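Side-chain contacts in thiamine pyrophosphokinase (Candida albicans, PDB 2G9Z), which catalyses the transfer of pyrophosphate from ATP to thiamin, giving thiamin pyrophosphate: residues I78-K83 against T206-N211; Q27-I32 against S273-C278; Q226-N231 against P282-T287; I160-L165 against E174-S179. All blocks are in the same frame, centred on the assembly; numbering follows the deposited sequence.

Interaction 1: residues I78-K83 against T206-N211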
loop_
_atom_site.group_PDB
_atom_site.type_symbol
_atom_site.label_atom_id
_atom_site.label_comp_id
_atom_site.label_asym_id
_atom_site.label_seq_id
_atom_site.Cartn_x
_atom_site.Cartn_y
_atom_site.Cartn_z
ATOM N N ILE A 78 -12.305 2.156 21.395
ATOM C CA ILE A 78 -13.053 1.554 22.495
ATOM C C ILE A 78 -14.117 0.547 22.065
ATOM O O ILE A 78 -14.266 -0.500 22.693
ATOM C CB ILE A 78 -13.698 2.646 23.389
ATOM C CG1 ILE A 78 -12.634 3.258 24.308
ATOM C CG2 ILE A 78 -14.809 2.047 24.249
ATOM C CD1 ILE A 78 -11.431 3.829 23.588
ATOM N N SER A 79 -14.853 0.856 21.004
ATOM C CA SER A 79 -15.890 -0.055 20.530
ATOM C C SER A 79 -15.286 -1.383 20.075
ATOM O O SER A 79 -15.819 -2.454 20.369
ATOM C CB SER A 79 -16.664 0.576 19.367
ATOM O OG SER A 79 -17.247 1.809 19.752
ATOM N N LEU A 80 -14.172 -1.300 19.353
ATOM C CA LEU A 80 -13.496 -2.487 18.848
ATOM C C LEU A 80 -12.899 -3.270 20.015
ATOM O O LEU A 80 -13.086 -4.483 20.128
ATOM C CB LEU A 80 -12.383 -2.081 17.876
ATOM C CG LEU A 80 -12.143 -2.973 16.652
ATOM C CD1 LEU A 80 -10.840 -2.561 15.986
ATOM C CD2 LEU A 80 -12.092 -4.430 17.053
ATOM N N TRP A 81 -12.180 -2.559 20.879
ATOM C CA TRP A 81 -11.540 -3.155 22.051
ATOM C C TRP A 81 -12.531 -4.006 22.836
ATOM O O TRP A 81 -12.252 -5.157 23.166
ATOM C CB TRP A 81 -10.983 -2.042 22.943
ATOM C CG TRP A 81 -10.175 -2.504 24.126
ATOM C CD1 TRP A 81 -10.624 -3.200 25.208
ATOM C CD2 TRP A 81 -8.780 -2.263 24.352
ATOM N NE1 TRP A 81 -9.596 -3.408 26.101
ATOM C CE2 TRP A 81 -8.453 -2.841 25.601
ATOM C CE3 TRP A 81 -7.775 -1.612 23.622
ATOM C CZ2 TRP A 81 -7.160 -2.788 26.136
ATOM C CZ3 TRP A 81 -6.488 -1.557 24.155
ATOM C CH2 TRP A 81 -6.194 -2.143 25.404
ATOM N N LYS A 82 -13.694 -3.435 23.123
ATOM C CA LYS A 82 -14.721 -4.130 23.886
ATOM C C LYS A 82 -15.232 -5.405 23.227
ATOM O O LYS A 82 -15.926 -6.201 23.860
ATOM C CB LYS A 82 -15.891 -3.185 24.165
ATOM C CG LYS A 82 -15.543 -2.057 25.131
ATOM C CD LYS A 82 -16.753 -1.181 25.443
ATOM C CE LYS A 82 -16.441 -0.200 26.570
ATOM N NZ LYS A 82 -17.634 0.596 26.988
ATOM N N LYS A 83 -14.893 -5.604 21.958
ATOM C CA LYS A 83 -15.329 -6.797 21.249
ATOM C C LYS A 83 -14.199 -7.809 21.145
ATOM O O LYS A 83 -14.386 -8.913 20.632
ATOM C CB LYS A 83 -15.820 -6.433 19.848
ATOM C CG LYS A 83 -17.104 -5.619 19.835
ATOM C CD LYS A 83 -17.500 -5.237 18.419
ATOM C CE LYS A 83 -18.831 -4.505 18.393
ATOM N NZ LYS A 83 -19.942 -5.378 18.862
ATOM N N THR A 206 -10.038 -14.448 14.799
ATOM C CA THR A 206 -10.254 -13.276 13.964
ATOM C C THR A 206 -9.349 -12.192 14.535
ATOM O O THR A 206 -9.492 -11.800 15.696
ATOM C CB THR A 206 -11.721 -12.790 14.013
ATOM O OG1 THR A 206 -12.576 -13.778 13.423
ATOM C CG2 THR A 206 -11.872 -11.480 13.251
ATOM N N ILE A 207 -8.399 -11.733 13.729
ATOM C CA ILE A 207 -7.470 -10.702 14.167
ATOM C C ILE A 207 -7.699 -9.379 13.445
ATOM O O ILE A 207 -7.524 -9.283 12.230
ATOM C CB ILE A 207 -6.006 -11.107 13.914
ATOM C CG1 ILE A 207 -5.710 -12.468 14.543
ATOM C CG2 ILE A 207 -5.073 -10.045 14.508
ATOM C CD1 ILE A 207 -4.310 -12.984 14.224
ATOM N N TYR A 208 -8.096 -8.366 14.206
ATOM C CA TYR A 208 -8.313 -7.031 13.670
ATOM C C TYR A 208 -6.982 -6.315 13.836
ATOM O O TYR A 208 -6.468 -6.201 14.951
ATOM C CB TYR A 208 -9.416 -6.328 14.462
ATOM C CG TYR A 208 -10.780 -6.947 14.247
ATOM C CD1 TYR A 208 -11.469 -6.758 13.050
ATOM C CD2 TYR A 208 -11.364 -7.755 15.220
ATOM C CE1 TYR A 208 -12.707 -7.359 12.825
ATOM C CE2 TYR A 208 -12.602 -8.362 15.006
ATOM C CZ TYR A 208 -13.266 -8.160 13.805
ATOM O OH TYR A 208 -14.486 -8.762 13.584
ATOM N N VAL A 209 -6.409 -5.855 12.728
ATOM C CA VAL A 209 -5.121 -5.173 12.773
ATOM C C VAL A 209 -5.234 -3.681 12.452
ATOM O O VAL A 209 -5.755 -3.303 11.399
ATOM C CB VAL A 209 -4.123 -5.811 11.773
ATOM C CG1 VAL A 209 -2.753 -5.153 11.908
ATOM C CG2 VAL A 209 -4.027 -7.318 12.006
ATOM N N LEU A 210 -4.745 -2.839 13.359
ATOM C CA LEU A 210 -4.756 -1.384 13.156
ATOM C C LEU A 210 -3.358 -0.854 12.832
ATOM O O LEU A 210 -2.362 -1.364 13.347
ATOM C CB LEU A 210 -5.248 -0.660 14.414
ATOM C CG LEU A 210 -6.669 -0.917 14.906
ATOM C CD1 LEU A 210 -6.906 -0.132 16.194
ATOM C CD2 LEU A 210 -7.665 -0.513 13.825
ATOM N N ASN A 211 -3.294 0.159 11.968
ATOM C CA ASN A 211 -2.034 0.818 11.611
ATOM C C ASN A 211 -0.973 0.009 10.861
ATOM O O ASN A 211 0.208 0.375 10.872
ATOM C CB ASN A 211 -1.399 1.411 12.878
ATOM C CG ASN A 211 -2.382 2.242 13.688
ATOM O OD1 ASN A 211 -3.158 3.023 13.129
ATOM N ND2 ASN A 211 -2.351 2.084 15.013
#
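Leu80 meets Tyr208 and Leu210 with its side chain, while its carbonyl O accepts from Lys83 N at 2.8 Å. No polar bond joins the two segments. The contact packs helix 77-81 onto strand 205-210 in the alpha/beta catalytic domain. This helix lies in the connection from strand 64-68 to strand 86-90, a beta-alpha-beta crossover between neighbouring parallel strands.

Leu80 enters the contact as a fork. Its CD2 methyl comes obliquely to the Tyr208 ring and lies 3.9 Å from Tyr208 CD2. The same methyl is 4.0 Å from Tyr208 CG, so it sits near the root of the ring and well away from the hydroxyl. The other methyl takes the looser contact, with Leu80 CD1 4.4 Å from Leu210 CD2. The first torsion of Leu80 (chi1 -143°) is off the staggered positions, and this turn directs both methyls at the strand.

Tyr208 and Leu210 are two residues apart and face the helix. Val209 between them points the other way, to Phe156 of helix 155-170. The strand is thus covered by helices on both faces. Leu66 of strand 64-68 also touches Leu80, and Ile242 of strand 237-242 touches both Tyr208 and Leu210. All three touching side chains are buried, and the contact is purely apolar.

In Tyr208, CG is anti to the carbonyl carbon (chi1 -68°). This swings the ring toward the helix, where Leu80 CD2 meets it obliquely, and leaves Tyr208 CB 4.2 Å from Leu80 CD2.

Interaction 2: residues Q27-I32 against S273-C278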
loop_
_atom_site.group_PDB
_atom_site.type_symbol
_atom_site.label_atom_id
_atom_site.label_comp_id
_atom_site.label_asym_id
_atom_site.label_seq_id
_atom_site.Cartn_x
_atom_site.Cartn_y
_atom_site.Cartn_z
ATOM N N GLN A 27 -23.714 -2.857 -13.404
ATOM C CA GLN A 27 -24.941 -3.165 -12.685
ATOM C C GLN A 27 -25.610 -1.909 -12.162
ATOM O O GLN A 27 -25.037 -0.825 -12.216
ATOM C CB GLN A 27 -24.619 -4.076 -11.497
ATOM C CG GLN A 27 -23.911 -5.347 -11.883
ATOM C CD GLN A 27 -24.857 -6.376 -12.459
ATOM O OE1 GLN A 27 -25.857 -6.033 -13.088
ATOM N NE2 GLN A 27 -24.540 -7.644 -12.257
ATOM N N PRO A 28 -26.859 -2.032 -11.689
ATOM C CA PRO A 28 -27.533 -0.851 -11.153
ATOM C C PRO A 28 -26.889 -0.598 -9.794
ATOM O O PRO A 28 -26.188 -1.467 -9.271
ATOM C CB PRO A 28 -28.995 -1.299 -11.050
ATOM C CG PRO A 28 -28.897 -2.765 -10.895
ATOM C CD PRO A 28 -27.809 -3.141 -11.858
ATOM N N ASP A 29 -27.114 0.580 -9.228
ATOM C CA ASP A 29 -26.523 0.922 -7.941
ATOM C C ASP A 29 -26.958 0.035 -6.790
ATOM O O ASP A 29 -26.281 -0.043 -5.767
ATOM C CB ASP A 29 -26.824 2.375 -7.587
ATOM C CG ASP A 29 -26.092 3.345 -8.475
ATOM O OD1 ASP A 29 -25.005 2.979 -8.972
ATOM O OD2 ASP A 29 -26.596 4.471 -8.664
ATOM N N SER A 30 -28.097 -0.624 -6.944
ATOM C CA SER A 30 -28.577 -1.493 -5.890
ATOM C C SER A 30 -29.046 -2.815 -6.456
ATOM O O SER A 30 -29.690 -2.864 -7.496
ATOM C CB SER A 30 -29.700 -0.808 -5.112
ATOM O OG SER A 30 -29.195 0.296 -4.378
ATOM N N LEU A 31 -28.693 -3.888 -5.763
ATOM C CA LEU A 31 -29.059 -5.232 -6.166
ATOM C C LEU A 31 -29.219 -6.069 -4.920
ATOM O O LEU A 31 -28.735 -5.706 -3.848
ATOM C CB LEU A 31 -27.951 -5.869 -7.012
ATOM C CG LEU A 31 -27.679 -5.394 -8.436
ATOM C CD1 LEU A 31 -26.412 -6.072 -8.949
ATOM C CD2 LEU A 31 -28.867 -5.733 -9.330
ATOM N N ILE A 32 -29.919 -7.186 -5.062
ATOM C CA ILE A 32 -30.070 -8.110 -3.958
ATOM C C ILE A 32 -29.465 -9.405 -4.472
ATOM O O ILE A 32 -29.882 -9.934 -5.503
ATOM C CB ILE A 32 -31.549 -8.337 -3.559
ATOM C CG1 ILE A 32 -31.973 -7.304 -2.506
ATOM C CG2 ILE A 32 -31.715 -9.725 -2.946
ATOM C CD1 ILE A 32 -31.789 -5.879 -2.926
ATOM N N SER A 273 -23.013 9.491 -3.808
ATOM C CA SER A 273 -22.244 8.252 -3.743
ATOM C C SER A 273 -23.187 7.139 -3.296
ATOM O O SER A 273 -23.218 6.763 -2.123
ATOM C CB SER A 273 -21.097 8.389 -2.738
ATOM O OG SER A 273 -20.374 7.177 -2.632
ATOM N N PRO A 274 -23.977 6.603 -4.235
ATOM C CA PRO A 274 -24.935 5.535 -3.951
ATOM C C PRO A 274 -24.305 4.178 -3.655
ATOM O O PRO A 274 -25.009 3.226 -3.311
ATOM C CB PRO A 274 -25.788 5.507 -5.213
ATOM C CG PRO A 274 -24.787 5.824 -6.278
ATOM C CD PRO A 274 -24.016 6.975 -5.662
ATOM N N THR A 275 -22.984 4.079 -3.774
ATOM C CA THR A 275 -22.334 2.797 -3.532
ATOM C C THR A 275 -20.951 2.878 -2.899
ATOM O O THR A 275 -20.161 3.763 -3.223
ATOM C CB THR A 275 -22.183 2.001 -4.841
ATOM O OG1 THR A 275 -21.463 2.792 -5.794
ATOM C CG2 THR A 275 -23.542 1.635 -5.412
ATOM N N PRO A 276 -20.646 1.941 -1.984
ATOM C CA PRO A 276 -19.348 1.895 -1.308
ATOM C C PRO A 276 -18.289 1.473 -2.327
ATOM O O PRO A 276 -18.563 0.658 -3.209
ATOM C CB PRO A 276 -19.546 0.824 -0.237
ATOM C CG PRO A 276 -21.028 0.851 0.015
ATOM C CD PRO A 276 -21.585 0.987 -1.372
ATOM N N THR A 277 -17.088 2.019 -2.200
ATOM C CA THR A 277 -15.999 1.684 -3.107
ATOM C C THR A 277 -15.237 0.447 -2.632
ATOM O O THR A 277 -15.116 0.209 -1.433
ATOM C CB THR A 277 -15.014 2.859 -3.218
ATOM O OG1 THR A 277 -15.667 3.958 -3.859
ATOM C CG2 THR A 277 -13.783 2.461 -4.015
ATOM N N CYS A 278 -14.726 -0.338 -3.575
ATOM C CA CYS A 278 -13.960 -1.531 -3.226
ATOM C C CYS A 278 -12.971 -1.876 -4.332
ATOM O O CYS A 278 -13.005 -1.300 -5.421
ATOM C CB CYS A 278 -14.889 -2.726 -2.975
ATOM S SG CYS A 278 -15.798 -3.274 -4.435
HETATM O O HOH W 1 -22.336 3.270 -8.331
#
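The carboxylate of Asp29 has the ring of Pro274 over one face, with Pro274 CG 3.3 Å from Asp29 OD2. Pro274 CB is over the same face, 3.7 Å from that oxygen. The two side chains run obliquely to each other.

Thr275 meets Asp29 at about a right angle. Its methyl touches the backbone, with Thr275 CG2 3.2 Å from Asp29 O, a tight approach. Thr275 CG2 is anti to the carbonyl carbon, and OG1 lies between the backbone N and the carbonyl carbon (chi1 56°). The hydroxyl can therefore reach a bridging water, 2.7 Å from Thr275 OG1. The water donates to Asp29 OD1 at 2.8 Å, from a position tilted out of the carboxylate plane. Asp29 OD1 also forms a salt bridge with Lys297, and Asp29 O accepts from Arg263 NH1. The lysine would probably favour the ionised carboxylate.

The contact joins the loop after strand 23-26 to the lead-in of strand 277-281, in the region of the vitamin B1 binding domain. Thr275 is about 9 Å by its side chain from the bound thiamin pyrophosphate analogue, and it packs on the pocket residue Arg316 of the adjacent strand 315-316.

Interaction 3: residues Q226-N231 against P282-T287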
loop_
_atom_site.group_PDB
_atom_site.type_symbol
_atom_site.label_atom_id
_atom_site.label_comp_id
_atom_site.label_asym_id
_atom_site.label_seq_id
_atom_site.Cartn_x
_atom_site.Cartn_y
_atom_site.Cartn_z
ATOM N N GLN A 226 2.251 -11.247 4.624
ATOM C CA GLN A 226 1.882 -12.092 5.750
ATOM C C GLN A 226 0.416 -12.529 5.681
ATOM O O GLN A 226 0.076 -13.640 6.083
ATOM C CB GLN A 226 2.154 -11.359 7.068
ATOM C CG GLN A 226 3.636 -11.067 7.288
ATOM C CD GLN A 226 4.501 -12.304 7.084
ATOM O OE1 GLN A 226 4.237 -13.357 7.660
ATOM N NE2 GLN A 226 5.538 -12.178 6.264
ATOM N N LEU A 227 -0.447 -11.649 5.182
ATOM C CA LEU A 227 -1.865 -11.970 5.046
ATOM C C LEU A 227 -2.012 -13.231 4.193
ATOM O O LEU A 227 -2.713 -14.172 4.576
ATOM C CB LEU A 227 -2.610 -10.801 4.387
ATOM C CG LEU A 227 -4.094 -11.011 4.057
ATOM C CD1 LEU A 227 -4.895 -11.237 5.341
ATOM C CD2 LEU A 227 -4.619 -9.791 3.302
ATOM N N TYR A 228 -1.338 -13.242 3.044
ATOM C CA TYR A 228 -1.378 -14.378 2.123
ATOM C C TYR A 228 -0.736 -15.628 2.726
ATOM O O TYR A 228 -1.250 -16.738 2.568
ATOM C CB TYR A 228 -0.643 -14.036 0.824
ATOM C CG TYR A 228 -1.430 -13.216 -0.177
ATOM C CD1 TYR A 228 -2.446 -13.796 -0.943
ATOM C CD2 TYR A 228 -1.117 -11.880 -0.405
ATOM C CE1 TYR A 228 -3.123 -13.059 -1.919
ATOM C CE2 TYR A 228 -1.788 -11.133 -1.375
ATOM C CZ TYR A 228 -2.784 -11.732 -2.130
ATOM O OH TYR A 228 -3.412 -11.011 -3.111
ATOM N N ILE A 229 0.399 -15.444 3.390
ATOM C CA ILE A 229 1.114 -16.556 4.010
ATOM C C ILE A 229 0.298 -17.169 5.137
ATOM O O ILE A 229 0.185 -18.392 5.237
ATOM C CB ILE A 229 2.498 -16.100 4.561
ATOM C CG1 ILE A 229 3.452 -15.810 3.396
ATOM C CG2 ILE A 229 3.085 -17.170 5.478
ATOM C CD1 ILE A 229 4.802 -15.229 3.821
ATOM N N MET A 230 -0.283 -16.324 5.982
ATOM C CA MET A 230 -1.064 -16.823 7.098
ATOM C C MET A 230 -2.279 -17.628 6.671
ATOM O O MET A 230 -2.651 -18.588 7.348
ATOM C CB MET A 230 -1.501 -15.671 8.005
ATOM C CG MET A 230 -0.331 -14.961 8.672
ATOM S SD MET A 230 -0.878 -13.686 9.800
ATOM C CE MET A 230 -1.503 -12.464 8.653
ATOM N N ASN A 231 -2.901 -17.246 5.559
ATOM C CA ASN A 231 -4.077 -17.975 5.101
ATOM C C ASN A 231 -3.661 -19.314 4.533
ATOM O O ASN A 231 -4.393 -20.294 4.631
ATOM C CB ASN A 231 -4.847 -17.205 4.028
ATOM C CG ASN A 231 -6.154 -17.889 3.666
ATOM O OD1 ASN A 231 -7.027 -18.053 4.514
ATOM N ND2 ASN A 231 -6.285 -18.308 2.412
ATOM N N PRO A 282 -4.694 -8.396 -6.872
ATOM C CA PRO A 282 -3.897 -9.610 -7.072
ATOM C C PRO A 282 -2.441 -9.369 -6.678
ATOM O O PRO A 282 -1.575 -9.184 -7.533
ATOM C CB PRO A 282 -4.068 -9.880 -8.562
ATOM C CG PRO A 282 -4.083 -8.500 -9.141
ATOM C CD PRO A 282 -4.941 -7.707 -8.155
ATOM N N LEU A 283 -2.184 -9.381 -5.376
ATOM C CA LEU A 283 -0.849 -9.125 -4.852
ATOM C C LEU A 283 -0.005 -10.356 -4.512
ATOM O O LEU A 283 1.063 -10.221 -3.916
ATOM C CB LEU A 283 -0.968 -8.216 -3.625
ATOM C CG LEU A 283 -1.536 -6.831 -3.964
ATOM C CD1 LEU A 283 -1.933 -6.071 -2.708
ATOM C CD2 LEU A 283 -0.495 -6.061 -4.759
ATOM N N SER A 284 -0.460 -11.546 -4.890
ATOM C CA SER A 284 0.301 -12.763 -4.595
ATOM C C SER A 284 1.170 -13.208 -5.771
ATOM O O SER A 284 1.194 -12.568 -6.816
ATOM C CB SER A 284 -0.643 -13.907 -4.228
ATOM O OG SER A 284 -1.278 -14.417 -5.386
ATOM N N ASN A 285 1.869 -14.327 -5.590
ATOM C CA ASN A 285 2.745 -14.873 -6.619
ATOM C C ASN A 285 1.992 -15.852 -7.519
ATOM O O ASN A 285 2.597 -16.594 -8.293
ATOM C CB ASN A 285 3.946 -15.570 -5.965
ATOM C CG ASN A 285 3.559 -16.846 -5.242
ATOM O OD1 ASN A 285 2.416 -17.012 -4.817
ATOM N ND2 ASN A 285 4.521 -17.748 -5.082
ATOM N N LYS A 286 0.669 -15.859 -7.401
ATOM C CA LYS A 286 -0.172 -16.727 -8.216
ATOM C C LYS A 286 -0.928 -15.836 -9.195
ATOM O O LYS A 286 -1.883 -15.154 -8.817
ATOM C CB LYS A 286 -1.158 -17.496 -7.335
ATOM C CG LYS A 286 -0.498 -18.446 -6.344
ATOM C CD LYS A 286 0.292 -19.534 -7.059
ATOM C CE LYS A 286 0.894 -20.531 -6.079
ATOM N NZ LYS A 286 1.880 -19.899 -5.158
ATOM N N THR A 287 -0.495 -15.840 -10.451
ATOM C CA THR A 287 -1.123 -15.007 -11.471
ATOM C C THR A 287 -1.248 -15.735 -12.809
ATOM O O THR A 287 -0.406 -16.561 -13.157
ATOM C CB THR A 287 -0.302 -13.727 -11.704
ATOM O OG1 THR A 287 0.836 -14.033 -12.521
ATOM C CG2 THR A 287 0.198 -13.176 -10.379
#
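Tyr228 reaches from helix 217-233 to the loop 282-287, and one hydrogen bond crosses the contact. Leu283 N donates to Tyr228 OH at 3.0 Å, with a bent N-H...O angle of 139°. Val332 N adds a weak hydrogen bond to the same oxygen, so this buried hydroxyl accepts from two backbone amides.

The ring makes the other contacts. Ser284 CB lies over one face in a CH-pi contact, 3.7 Å from the centroid of the Tyr228 ring and 19° off its normal. It is offset toward the rim and comes closest to Tyr228 CE1, at 3.5 Å. Leu283 crosses the tyrosine at about a right angle, with its CB 3.8 Å from Tyr228 CE2. Leu308 of the second subunit packs on both Tyr228 and Ser284.

Within the loop, Ser284 turns its OG away from the ring to the chain ahead (chi1 75°). There Ser284 OG accepts from Lys286 N at 3.2 Å. Lys286 NZ donates to Asn285 OD1.

The Ser284 bond makes an ST turn. It shapes the loop between strand 277-281 of the large sheet and strand 289-294 of the smaller one, in the beta-sandwich that forms the vitamin B1 binding domain.

Interaction 4: residues I160-L165 against E174-S179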
loop_
_atom_site.group_PDB
_atom_site.type_symbol
_atom_site.label_atom_id
_atom_site.label_comp_id
_atom_site.label_asym_id
_atom_site.label_seq_id
_atom_site.Cartn_x
_atom_site.Cartn_y
_atom_site.Cartn_z
ATOM N N ILE A 160 2.123 -11.621 15.776
ATOM C CA ILE A 160 1.252 -12.692 15.308
ATOM C C ILE A 160 1.648 -13.994 16.004
ATOM O O ILE A 160 0.795 -14.749 16.468
ATOM C CB ILE A 160 1.359 -12.881 13.772
ATOM C CG1 ILE A 160 0.731 -11.684 13.051
ATOM C CG2 ILE A 160 0.671 -14.182 13.355
ATOM C CD1 ILE A 160 -0.768 -11.521 13.295
ATOM N N HIS A 161 2.947 -14.254 16.070
ATOM C CA HIS A 161 3.448 -15.457 16.726
ATOM C C HIS A 161 3.016 -15.470 18.185
ATOM O O HIS A 161 2.641 -16.513 18.726
ATOM C CB HIS A 161 4.971 -15.510 16.627
ATOM C CG HIS A 161 5.468 -16.077 15.336
ATOM N ND1 HIS A 161 6.730 -15.822 14.846
ATOM C CD2 HIS A 161 4.874 -16.899 14.438
ATOM C CE1 HIS A 161 6.892 -16.460 13.701
ATOM N NE2 HIS A 161 5.781 -17.122 13.431
ATOM N N CYS A 162 3.079 -14.308 18.823
ATOM C CA CYS A 162 2.669 -14.190 20.213
ATOM C C CYS A 162 1.184 -14.533 20.327
ATOM O O CYS A 162 0.762 -15.206 21.267
ATOM C CB CYS A 162 2.915 -12.767 20.718
ATOM S SG CYS A 162 2.121 -12.389 22.291
ATOM N N ILE A 163 0.398 -14.063 19.363
ATOM C CA ILE A 163 -1.040 -14.320 19.353
ATOM C C ILE A 163 -1.319 -15.809 19.174
ATOM O O ILE A 163 -2.155 -16.388 19.873
ATOM C CB ILE A 163 -1.733 -13.528 18.215
ATOM C CG1 ILE A 163 -1.772 -12.041 18.580
ATOM C CG2 ILE A 163 -3.145 -14.076 17.965
ATOM C CD1 ILE A 163 -2.149 -11.119 17.438
ATOM N N GLN A 164 -0.621 -16.422 18.226
ATOM C CA GLN A 164 -0.796 -17.841 17.964
ATOM C C GLN A 164 -0.359 -18.665 19.167
ATOM O O GLN A 164 -1.035 -19.622 19.554
ATOM C CB GLN A 164 0.003 -18.248 16.728
ATOM C CG GLN A 164 -0.610 -17.756 15.428
ATOM C CD GLN A 164 0.160 -18.212 14.214
ATOM O OE1 GLN A 164 1.279 -17.762 13.969
ATOM N NE2 GLN A 164 -0.430 -19.122 13.449
ATOM N N LEU A 165 0.767 -18.282 19.762
ATOM C CA LEU A 165 1.281 -18.985 20.928
ATOM C C LEU A 165 0.364 -18.806 22.133
ATOM O O LEU A 165 0.191 -19.730 22.927
ATOM C CB LEU A 165 2.698 -18.500 21.255
ATOM C CG LEU A 165 3.756 -19.000 20.267
ATOM C CD1 LEU A 165 5.097 -18.351 20.555
ATOM C CD2 LEU A 165 3.865 -20.519 20.374
ATOM N N GLU A 174 -0.119 -18.457 32.520
ATOM C CA GLU A 174 -0.179 -17.031 32.214
ATOM C C GLU A 174 1.175 -16.394 31.887
ATOM O O GLU A 174 1.229 -15.347 31.240
ATOM C CB GLU A 174 -0.822 -16.287 33.389
ATOM C CG GLU A 174 -1.458 -14.945 33.041
ATOM C CD GLU A 174 -2.809 -15.093 32.356
ATOM O OE1 GLU A 174 -3.652 -15.862 32.864
ATOM O OE2 GLU A 174 -3.036 -14.432 31.320
ATOM N N ASN A 175 2.266 -17.015 32.327
ATOM C CA ASN A 175 3.597 -16.465 32.068
ATOM C C ASN A 175 4.416 -17.339 31.119
ATOM O O ASN A 175 5.640 -17.410 31.219
ATOM C CB ASN A 175 4.358 -16.287 33.386
ATOM C CG ASN A 175 4.794 -17.607 33.987
ATOM O OD1 ASN A 175 3.977 -18.498 34.217
ATOM N ND2 ASN A 175 6.092 -17.739 34.246
ATOM N N TRP A 176 3.728 -17.996 30.196
ATOM C CA TRP A 176 4.369 -18.866 29.220
ATOM C C TRP A 176 5.471 -18.159 28.432
ATOM O O TRP A 176 6.425 -18.792 27.977
ATOM C CB TRP A 176 3.327 -19.378 28.229
ATOM C CG TRP A 176 2.702 -18.262 27.441
ATOM C CD1 TRP A 176 1.597 -17.532 27.783
ATOM C CD2 TRP A 176 3.191 -17.701 26.216
ATOM N NE1 TRP A 176 1.371 -16.549 26.846
ATOM C CE2 TRP A 176 2.334 -16.630 25.874
ATOM C CE3 TRP A 176 4.274 -17.998 25.374
ATOM C CZ2 TRP A 176 2.527 -15.852 24.724
ATOM C CZ3 TRP A 176 4.465 -17.223 24.229
ATOM C CH2 TRP A 176 3.595 -16.164 23.918
ATOM N N PHE A 177 5.324 -16.845 28.273
ATOM C CA PHE A 177 6.260 -16.023 27.506
ATOM C C PHE A 177 7.564 -15.676 28.200
ATOM O O PHE A 177 8.533 -15.286 27.546
ATOM C CB PHE A 177 5.591 -14.714 27.115
ATOM C CG PHE A 177 5.244 -13.851 28.289
ATOM C CD1 PHE A 177 4.117 -14.120 29.057
ATOM C CD2 PHE A 177 6.059 -12.780 28.643
ATOM C CE1 PHE A 177 3.803 -13.334 30.162
ATOM C CE2 PHE A 177 5.754 -11.990 29.747
ATOM C CZ PHE A 177 4.622 -12.269 30.508
ATOM N N GLU A 178 7.590 -15.782 29.521
ATOM C CA GLU A 178 8.800 -15.439 30.250
ATOM C C GLU A 178 9.879 -16.492 30.045
ATOM O O GLU A 178 9.587 -17.668 29.833
ATOM C CB GLU A 178 8.488 -15.259 31.740
ATOM C CG GLU A 178 7.321 -14.310 31.996
ATOM C CD GLU A 178 7.266 -13.804 33.425
ATOM O OE1 GLU A 178 7.380 -14.630 34.355
ATOM O OE2 GLU A 178 7.100 -12.578 33.615
ATOM N N SER A 179 11.128 -16.049 30.081
ATOM C CA SER A 179 12.268 -16.937 29.909
ATOM C C SER A 179 12.444 -17.512 28.506
ATOM O O SER A 179 13.214 -18.453 28.320
ATOM C CB SER A 179 12.208 -18.078 30.930
ATOM O OG SER A 179 12.542 -17.606 32.224
#
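Trp176 pushes the benzo end of its indole against helix 155-170, between Leu165 and Cys162. Leu165 comes over one face, crossing the tryptophan at about a right angle. Its CB sits astride the outer bond of the ring, 3.7 Å from both Trp176 CH2 and Trp176 CZ3. Leu165 CD1 follows at 3.9 Å from Trp176 CZ3. On the opposite face lies the CB of the next residue, Phe177, over the ring centre. The indole is thus clamped between the helix and its own chain.

Cys162 approaches differently. Its sulfur is at the edge, 83° off the normal of the six-membered ring and 5.5 Å from SG to the Trp176 ring centroid. This is a Cys sulfur-aromatic contact. The carbonyl O of Cys162 stands obliquely to the ring, 3.9 Å from Trp176 CZ2.

Helix 155-170 packs on the parallel part of the large mixed sheet, in the alpha/beta catalytic domain, and the loop carrying Trp176 folds back beside it. Ile146 of strand 144-147, an outermost strand of the sheet, touches both Cys162 and Trp176. Leu165 also faces helix 185-195, through Leu186, Leu189 and Trp190.

A type I beta turn from Asn175 to Glu178 presents the indole, closed by Glu178 N bonding to Asn175 O at 3.1 Å. The Trp176 side chain leaves this turn with CG between the backbone N and the carbonyl carbon (chi1 63°). Its buried NE1 is hydrogen-bonded to Tyr122 OH of strand 122-125.

Interaction 4 touches both interaction 1 and interaction 3, which do not touch each other (nearest atoms about 6 Å apart). Ile207 CD1 of interaction 1 lies 3.9 Å from Ile160 CD1 of interaction 4. Met230 SD of interaction 3 is 3.9 Å from Ile160 CG2. Interactions 2 and 3 have centres 27 Å apart, and strand 277-281 connects them. Interactions 2 and 4 are on opposite sides of the chain's centre, 44 Å apart between centres. Helix 155-170 of interaction 4 begins at the magnesium ligand Asp155, and the Cys162 side chain is about 12 Å from a magnesium ion. Thr277 of interaction 2 is hydrogen-bonded to pocket residue Arg316 and packs on pocket residue Arg216 of the second subunit, consistent with a ligand site built by both subunits.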